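Local atomic coordinates of Molybdate/tungstate binding protein (Sporomusa ovata, PDB entry 1FR3), a protein that binds molybdate and tungstate as a hexamer of small subunits and probably serves in storing these oxyanions and keeping their cellular level steady. Residues A37-I40 against D41-A44. Residues are numbered along the deposited sequence; the frame is centred on the assembly and turned at random.
Sequences AITI and DSVA. With WO4 (tungstate(VI)ion), chain R.
Thr-39 sits at the N-cap of helix 40-46, where strand 32-39 turns into the short helix of this TOBE (OB-clan) domain: its OG1 accepts a hydrogen bond from Ser-42 N at 3.3 Å (N-H...O angle 148°). That hydroxyl lies between the backbone N and the carbonyl carbon (chi1 64°), facing both the first helical turn and the tungstate, and gives its own proton to WO4 O1 at 2.8 Å. Thr-39 N reaches the same oxygen at 2.9 Å. Ser-42 OG is 2.6 Å from WO4 O1 but also bonds Ser-4 O of a second subunit, which leaves its proton's destination open. Ile-40 is the first helical residue, its side chain resting on Ala-23 and its CG1 3.8 Å from Asp-41 OD1. Asp-41 CB lies 3.6 Å from Thr-39 OG1, and the carboxylate finds its strongest partner in Lys-24 of a different neighbouring subunit. Thr-39 O takes weak bonds from Ser-42 N and Val-43 N, the latter the first i to i+4 bond; Ala-44 N to Ile-40 O, 3.1 Å, is next and straighter. The Ile-38 and Val-43 side chains cross at about a right angle, CD1 4.2 Å from CG2, both packing on Ile-25. A valine in place of Thr-39 would probably leave Ser-42 N without its side-chain cap and WO4 O1 short of one donor. Hydrogen bonds thus orient the oxyanion at a subunit interface, while Lys-59 of the second subunit probably offsets part of its charge.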
loop_
_atom_site.group_PDB
_atom_site.type_symbol
_atom_site.label_atom_id
_atom_site.label_comp_id
_atom_site.label_asym_id
_atom_site.label_seq_id
_atom_site.Cartn_x
_atom_site.Cartn_y
_atom_site.Cartn_z
ATOM N N ALA A 37 -3.374 -11.616 -0.061
ATOM C CA ALA A 37 -3.692 -11.712 1.367
ATOM C C ALA A 37 -4.827 -10.719 1.635
ATOM O O ALA A 37 -4.611 -9.508 1.558
ATOM C CB ALA A 37 -2.486 -11.452 2.232
ATOM N N ILE A 38 -6.012 -11.255 1.881
ATOM C CA ILE A 38 -7.205 -10.441 2.116
ATOM C C ILE A 38 -7.866 -10.838 3.428
ATOM O O ILE A 38 -7.414 -11.787 4.072
ATOM C CB ILE A 38 -8.206 -10.571 0.955
ATOM C CG1 ILE A 38 -8.782 -11.988 0.861
ATOM C CG2 ILE A 38 -7.529 -10.181 -0.361
ATOM C CD1 ILE A 38 -9.782 -12.191 -0.256
ATOM N N THR A 39 -8.923 -10.134 3.841
ATOM C CA THR A 39 -9.562 -10.533 5.104
ATOM C C THR A 39 -10.456 -11.754 4.919
ATOM O O THR A 39 -10.988 -12.011 3.842
ATOM C CB THR A 39 -10.391 -9.384 5.704
ATOM O OG1 THR A 39 -11.465 -9.096 4.802
ATOM C CG2 THR A 39 -9.529 -8.145 5.904
ATOM N N ILE A 40 -10.645 -12.500 6.012
ATOM C CA ILE A 40 -11.543 -13.656 5.966
ATOM C C ILE A 40 -12.966 -13.172 5.684
ATOM O O ILE A 40 -13.764 -13.870 5.058
ATOM C CB ILE A 40 -11.463 -14.511 7.233
ATOM C CG1 ILE A 40 -11.833 -13.728 8.496
ATOM C CG2 ILE A 40 -10.055 -15.083 7.381
ATOM C CD1 ILE A 40 -12.102 -14.641 9.681
ATOM N N ASP A 41 -13.270 -11.944 6.090
ATOM C CA ASP A 41 -14.570 -11.339 5.841
ATOM C C ASP A 41 -14.863 -11.308 4.343
ATOM O O ASP A 41 -15.976 -11.581 3.902
ATOM C CB ASP A 41 -14.601 -9.915 6.403
ATOM C CG ASP A 41 -14.319 -9.886 7.901
ATOM O OD1 ASP A 41 -13.165 -10.217 8.256
ATOM O OD2 ASP A 41 -15.223 -9.520 8.673
ATOM N N SER A 42 -13.834 -10.971 3.561
ATOM C CA SER A 42 -13.983 -10.909 2.106
ATOM C C SER A 42 -14.196 -12.291 1.502
ATOM O O SER A 42 -14.935 -12.438 0.528
ATOM C CB SER A 42 -12.753 -10.239 1.492
ATOM O OG SER A 42 -12.715 -8.859 1.809
ATOM N N VAL A 43 -13.531 -13.308 2.052
ATOM C CA VAL A 43 -13.734 -14.673 1.555
ATOM C C VAL A 43 -15.204 -15.066 1.704
ATOM O O VAL A 43 -15.802 -15.631 0.792
ATOM C CB VAL A 43 -12.828 -15.672 2.289
ATOM C CG1 VAL A 43 -13.187 -17.106 1.928
ATOM C CG2 VAL A 43 -11.373 -15.380 1.932
ATOM N N ALA A 44 -15.760 -14.739 2.863
ATOM C CA ALA A 44 -17.157 -15.012 3.167
ATOM C C ALA A 44 -18.108 -14.212 2.285
ATOM O O ALA A 44 -19.039 -14.759 1.702
ATOM C CB ALA A 44 -17.425 -14.688 4.632
HETATM W W WO4 R . -9.323 -6.724 1.859
HETATM O O1 WO4 R . -10.350 -8.031 2.428
HETATM O O2 WO4 R . -9.108 -6.801 0.101
HETATM O O3 WO4 R . -7.764 -6.903 2.614
HETATM O O4 WO4 R . -10.029 -5.160 2.241
#